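Local coordinates for protein titin (Homo sapiens, PDB 3LCY) that probably serves as a giant elastic and scaffolding protein of the muscle sarcomere, here represented by two tandem A-band immunoglobulin domains, at residues V77-A82 with E88-S93; E148-E153 with T159-K164. All coordinates share one frame; numbering follows the deposited sequence.

Interaction 1. Residues V77-A82 with E88-S93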
loop_
_atom_site.group_PDB
_atom_site.type_symbol
_atom_site.label_atom_id
_atom_site.label_comp_id
_atom_site.label_asym_id
_atom_site.label_seq_id
_atom_site.Cartn_x
_atom_site.Cartn_y
_atom_site.Cartn_z
ATOM N N VAL A 77 7.234 4.535 -4.922
ATOM C CA VAL A 77 8.271 5.363 -5.524
ATOM C C VAL A 77 8.240 6.867 -5.303
ATOM O O VAL A 77 7.220 7.503 -5.432
ATOM C CB VAL A 77 8.326 5.129 -7.044
ATOM C CG1 VAL A 77 9.428 5.933 -7.665
ATOM C CG2 VAL A 77 8.517 3.677 -7.346
ATOM N N TYR A 78 9.402 7.414 -4.982
ATOM C CA TYR A 78 9.588 8.841 -4.790
ATOM C C TYR A 78 10.799 9.224 -5.612
ATOM O O TYR A 78 11.810 8.554 -5.567
ATOM C CB TYR A 78 9.770 9.205 -3.326
ATOM C CG TYR A 78 8.503 9.104 -2.540
ATOM C CD1 TYR A 78 7.616 10.153 -2.491
ATOM C CD2 TYR A 78 8.186 7.952 -1.865
ATOM C CE1 TYR A 78 6.462 10.060 -1.784
ATOM C CE2 TYR A 78 7.036 7.848 -1.169
ATOM C CZ TYR A 78 6.179 8.908 -1.121
ATOM O OH TYR A 78 5.028 8.793 -0.412
ATOM N N THR A 79 10.690 10.299 -6.368
ATOM C CA THR A 79 11.782 10.742 -7.214
ATOM C C THR A 79 12.244 12.160 -6.946
ATOM O O THR A 79 11.447 13.075 -6.886
ATOM C CB THR A 79 11.390 10.638 -8.687
ATOM O OG1 THR A 79 11.045 9.290 -8.987
ATOM C CG2 THR A 79 12.525 11.047 -9.573
ATOM N N CYS A 80 13.553 12.325 -6.803
ATOM C CA CYS A 80 14.148 13.625 -6.565
ATOM C C CYS A 80 14.876 14.062 -7.814
ATOM O O CYS A 80 15.727 13.352 -8.309
ATOM C CB CYS A 80 15.148 13.570 -5.408
ATOM S SG CYS A 80 16.119 15.066 -5.146
ATOM N N ILE A 81 14.547 15.241 -8.323
ATOM C CA ILE A 81 15.224 15.747 -9.509
ATOM C C ILE A 81 15.996 17.022 -9.209
ATOM O O ILE A 81 15.441 18.009 -8.777
ATOM C CB ILE A 81 14.261 15.980 -10.660
ATOM C CG1 ILE A 81 13.632 14.658 -11.062
ATOM C CG2 ILE A 81 14.991 16.550 -11.841
ATOM C CD1 ILE A 81 13.057 14.668 -12.422
ATOM N N ALA A 82 17.288 16.989 -9.471
ATOM C CA ALA A 82 18.146 18.123 -9.214
ATOM C C ALA A 82 18.506 18.823 -10.510
ATOM O O ALA A 82 18.952 18.203 -11.456
ATOM C CB ALA A 82 19.371 17.665 -8.506
ATOM N N GLU A 88 20.602 18.311 -15.534
ATOM C CA GLU A 88 19.824 17.756 -14.438
ATOM C C GLU A 88 20.035 16.258 -14.229
ATOM O O GLU A 88 20.334 15.542 -15.169
ATOM C CB GLU A 88 18.343 18.081 -14.614
ATOM C CG GLU A 88 17.611 17.241 -15.613
ATOM C CD GLU A 88 16.159 17.650 -15.737
ATOM O OE1 GLU A 88 15.348 16.844 -16.224
ATOM O OE2 GLU A 88 15.823 18.783 -15.349
ATOM N N VAL A 89 19.876 15.802 -12.985
ATOM C CA VAL A 89 20.033 14.392 -12.653
ATOM C C VAL A 89 18.779 13.909 -11.955
ATOM O O VAL A 89 18.026 14.699 -11.407
ATOM C CB VAL A 89 21.219 14.133 -11.719
ATOM C CG1 VAL A 89 22.510 14.592 -12.349
ATOM C CG2 VAL A 89 20.997 14.802 -10.390
ATOM N N GLU A 90 18.560 12.606 -11.984
ATOM C CA GLU A 90 17.394 12.019 -11.353
ATOM C C GLU A 90 17.742 10.820 -10.470
ATOM O O GLU A 90 18.621 10.033 -10.798
ATOM C CB GLU A 90 16.397 11.614 -12.435
ATOM C CG GLU A 90 15.378 10.594 -12.014
ATOM C CD GLU A 90 14.523 10.139 -13.170
ATOM O OE1 GLU A 90 14.237 10.962 -14.055
ATOM O OE2 GLU A 90 14.136 8.956 -13.192
ATOM N N THR A 91 17.047 10.687 -9.349
ATOM C CA THR A 91 17.276 9.572 -8.438
ATOM C C THR A 91 15.984 9.168 -7.733
ATOM O O THR A 91 15.226 10.019 -7.266
ATOM C CB THR A 91 18.354 9.904 -7.393
ATOM O OG1 THR A 91 18.385 8.874 -6.398
ATOM C CG2 THR A 91 18.054 11.236 -6.727
ATOM N N SER A 92 15.740 7.865 -7.663
ATOM C CA SER A 92 14.495 7.355 -7.102
ATOM C C SER A 92 14.718 6.199 -6.133
ATOM O O SER A 92 15.683 5.445 -6.257
ATOM C CB SER A 92 13.554 6.913 -8.223
ATOM O OG SER A 92 13.335 7.963 -9.147
ATOM N N SER A 93 13.812 6.070 -5.171
ATOM C CA SER A 93 13.831 4.963 -4.225
ATOM C C SER A 93 12.413 4.730 -3.718
ATOM O O SER A 93 11.514 5.522 -3.999
ATOM C CB SER A 93 14.784 5.254 -3.064
ATOM O OG SER A 93 14.275 6.277 -2.228
#
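Thr79 and Ser92 face each other as a non-hydrogen-bonded antiparallel pair, and their hydroxyls bridge the two strands: OG1 of Thr79 lies 2.7 Å from OG of Ser92, and either may be the donor. Both hydroxyls sit beside their own backbone N (chi1 -58° and -55°), which turns each toward the other strand. The same torsion sets the methyl CG2 of Thr79 anti to N, where it rests 3.8 Å from CG of Glu90. Small beta-branched or hydroxyl residues suit this pair, whose CA atoms are only 4.3 Å apart. On the same face Ile81 lays its CG2 3.6 Å from the carbonyl O of Val89, and its branches lie by the carboxylate ends of Glu88 and Glu90, CD1 being 4.2 Å from Glu90 OE1. Both glutamates are exposed, and Glu88 OE2 bonds to Thr83 OG1.

The face carrying Cys80, Ala82, Val89 and Thr91 is packed differently. CG2 of Val89 meets CB of Ala82 at 3.8 Å, and CG2 of Thr91 leans over Cys80, 3.5 Å from its carbonyl O. Thr91 thus gives its methyl to the partner strand, while its OG1 bonds to the backbone N of Met14. Three hydrogen-bonded pairs tie the backbones, among them Cys80 N to Thr91 O at 2.9 Å with a nearly straight N-H...O angle of 171°.

These strands form the F-G hairpin of an I-set immunoglobulin sandwich. Strand 38-43 pairs with the other edge of 76-83, Trp41 and Cys29 cover Cys80 from within the core, and Ile31 of strand 24-34 in the facing sheet touches both Ala82 and Val89.

Interaction 2. Residues E148-E153 with T159-K164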
loop_
_atom_site.group_PDB
_atom_site.type_symbol
_atom_site.label_atom_id
_atom_site.label_comp_id
_atom_site.label_asym_id
_atom_site.label_seq_id
_atom_site.Cartn_x
_atom_site.Cartn_y
_atom_site.Cartn_z
ATOM N N GLU A 148 -13.421 -24.199 -9.560
ATOM C CA GLU A 148 -14.412 -23.850 -10.539
ATOM C C GLU A 148 -15.441 -22.884 -9.994
ATOM O O GLU A 148 -15.784 -21.924 -10.663
ATOM C CB GLU A 148 -15.110 -25.133 -10.964
ATOM C CG GLU A 148 -16.413 -24.939 -11.684
ATOM C CD GLU A 148 -16.224 -24.235 -12.998
ATOM O OE1 GLU A 148 -17.221 -24.004 -13.708
ATOM O OE2 GLU A 148 -15.070 -23.911 -13.322
ATOM N N ASN A 149 -15.931 -23.130 -8.789
ATOM C CA ASN A 149 -16.928 -22.234 -8.216
ATOM C C ASN A 149 -16.432 -21.278 -7.143
ATOM O O ASN A 149 -17.189 -20.486 -6.612
ATOM C CB ASN A 149 -18.156 -23.025 -7.773
ATOM C CG ASN A 149 -18.811 -23.757 -8.936
ATOM O OD1 ASN A 149 -19.388 -23.144 -9.824
ATOM N ND2 ASN A 149 -18.695 -25.066 -8.945
ATOM N N ILE A 150 -15.153 -21.356 -6.827
ATOM C CA ILE A 150 -14.585 -20.487 -5.824
ATOM C C ILE A 150 -13.353 -19.772 -6.322
ATOM O O ILE A 150 -12.438 -20.387 -6.835
ATOM C CB ILE A 150 -14.186 -21.260 -4.592
ATOM C CG1 ILE A 150 -15.418 -21.858 -3.916
ATOM C CG2 ILE A 150 -13.428 -20.363 -3.662
ATOM C CD1 ILE A 150 -16.214 -20.893 -3.134
ATOM N N THR A 151 -13.330 -18.465 -6.159
ATOM C CA THR A 151 -12.189 -17.667 -6.586
ATOM C C THR A 151 -11.822 -16.655 -5.511
ATOM O O THR A 151 -12.694 -16.041 -4.898
ATOM C CB THR A 151 -12.473 -16.932 -7.908
ATOM O OG1 THR A 151 -12.878 -17.880 -8.903
ATOM C CG2 THR A 151 -11.230 -16.194 -8.388
ATOM N N ILE A 152 -10.525 -16.491 -5.280
ATOM C CA ILE A 152 -10.045 -15.585 -4.247
ATOM C C ILE A 152 -8.960 -14.668 -4.796
ATOM O O ILE A 152 -7.837 -15.104 -5.039
ATOM C CB ILE A 152 -9.478 -16.366 -3.047
ATOM C CG1 ILE A 152 -10.467 -17.441 -2.588
ATOM C CG2 ILE A 152 -9.133 -15.421 -1.904
ATOM C CD1 ILE A 152 -9.917 -18.360 -1.515
ATOM N N GLU A 153 -9.295 -13.398 -4.999
ATOM C CA GLU A 153 -8.304 -12.431 -5.458
ATOM C C GLU A 153 -7.705 -11.648 -4.296
ATOM O O GLU A 153 -8.405 -10.913 -3.599
ATOM C CB GLU A 153 -8.899 -11.474 -6.491
ATOM C CG GLU A 153 -8.000 -10.283 -6.794
ATOM C CD GLU A 153 -8.341 -9.606 -8.107
ATOM O OE1 GLU A 153 -8.398 -8.357 -8.138
ATOM O OE2 GLU A 153 -8.549 -10.322 -9.111
ATOM N N THR A 159 -8.772 -8.475 0.282
ATOM C CA THR A 159 -8.899 -9.879 -0.069
ATOM C C THR A 159 -10.325 -10.129 -0.552
ATOM O O THR A 159 -11.292 -9.874 0.168
ATOM C CB THR A 159 -8.556 -10.796 1.118
ATOM O OG1 THR A 159 -8.873 -12.152 0.783
ATOM C CG2 THR A 159 -9.334 -10.383 2.357
ATOM N N HIS A 160 -10.450 -10.610 -1.785
ATOM C CA HIS A 160 -11.751 -10.705 -2.437
ATOM C C HIS A 160 -12.157 -12.149 -2.705
ATOM O O HIS A 160 -11.529 -12.840 -3.505
ATOM C CB HIS A 160 -11.739 -9.910 -3.745
ATOM C CG HIS A 160 -13.087 -9.761 -4.377
ATOM N ND1 HIS A 160 -13.901 -8.679 -4.149
ATOM C CD2 HIS A 160 -13.766 -10.569 -5.235
ATOM C CE1 HIS A 160 -15.025 -8.816 -4.836
ATOM N NE2 HIS A 160 -14.963 -9.955 -5.500
ATOM N N LEU A 161 -13.211 -12.598 -2.031
ATOM C CA LEU A 161 -13.728 -13.949 -2.220
ATOM C C LEU A 161 -15.014 -13.934 -3.037
ATOM O O LEU A 161 -15.992 -13.291 -2.657
ATOM C CB LEU A 161 -13.981 -14.627 -0.871
ATOM C CG LEU A 161 -14.719 -15.970 -0.913
ATOM C CD1 LEU A 161 -13.887 -17.019 -1.633
ATOM C CD2 LEU A 161 -15.072 -16.442 0.487
ATOM N N VAL A 162 -15.023 -14.684 -4.112
ATOM C CA VAL A 162 -16.201 -14.853 -4.925
ATOM C C VAL A 162 -16.749 -16.299 -4.989
ATOM O O VAL A 162 -16.082 -17.219 -5.300
ATOM C CB VAL A 162 -16.013 -14.191 -6.314
ATOM C CG1 VAL A 162 -14.737 -14.452 -6.855
ATOM C CG2 VAL A 162 -16.985 -14.631 -7.243
ATOM N N MET A 163 -18.001 -16.465 -4.672
ATOM C CA MET A 163 -18.584 -17.763 -4.667
ATOM C C MET A 163 -19.653 -17.863 -5.710
ATOM O O MET A 163 -20.574 -17.127 -5.723
ATOM C CB MET A 163 -19.087 -18.096 -3.280
ATOM C CG MET A 163 -17.973 -18.462 -2.346
ATOM S SD MET A 163 -18.294 -18.579 -0.619
ATOM C CE MET A 163 -19.562 -17.428 -0.407
ATOM N N LYS A 164 -19.501 -18.804 -6.606
ATOM C CA LYS A 164 -20.440 -18.977 -7.677
ATOM C C LYS A 164 -21.571 -19.883 -7.324
ATOM O O LYS A 164 -21.375 -20.862 -6.702
ATOM C CB LYS A 164 -19.744 -19.543 -8.879
ATOM C CG LYS A 164 -19.682 -18.595 -9.984
ATOM C CD LYS A 164 -19.055 -19.160 -11.221
ATOM C CE LYS A 164 -17.581 -18.880 -11.325
ATOM N NZ LYS A 164 -16.997 -19.570 -12.504
#
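Leu161 sends its CD1 methyl across to the partner strand, where it touches CG1 of Ile152 at 3.6 Å and CG2 of Ile150 at 3.9 Å, so one branched side chain links two isoleucines on the same face of the sheet. Its CG stands opposite the backbone N (chi1 171°), and from there CD1 swings over the neighbouring strand to lie 3.6 Å from the carbonyl O of Thr151. Branched aliphatic residues fit because this face turns to the core. On the reverse face CG1 of Val162, held between backbone N and carbonyl carbon (chi1 43°), presses on CB of Thr151 at 3.5 Å.

Between the two faces the backbones are joined by paired bonds, the straightest running from Val162 N to Thr151 O, 2.8 Å long with an N-H...O angle of 178°. Beyond the strand, Lys164 N continues the ladder to Asn149 O at 2.9 Å. The long lysine side chain then bends at chi3 and reaches back, NZ donating to the carbonyl O of Glu148 at 3.2 Å; its flexible, solvent-exposed stem suits this closing of the hairpin's open end.

The hairpin belongs to the second I-set immunoglobulin domain of the tandem, a beta sandwich in which 158-163 also pairs with strand 121-130.

Farther out, Trp137 of strand 134-139 packs against both Ile152 and Leu161 and gives its NE1 to Thr159 OG1, which also bonds to Asn154. On the Val162 face, His160 meets the ring of His124 and hydrogen-bonds to it through ND1.

In the fold
The two contacts are antiparallel hairpins in different domains of the tandem. Interaction 1 comes first along the chain and is complete before interaction 2 begins; their centres lie about 40 Å apart, on opposite sides of the centre of the chain, and their nearest atoms are about 21 Å from each other. They nevertheless reach one continuous strand network: strand 88-103, which supplies 88-93, continues past the hairpin and pairs with strand 121-130 of the second domain, next to 158-163. Each hairpin is part of its own immunoglobulin sandwich, while the long strand joins the domains directly, consistent with an extended, end-to-end arrangement in the titin filament.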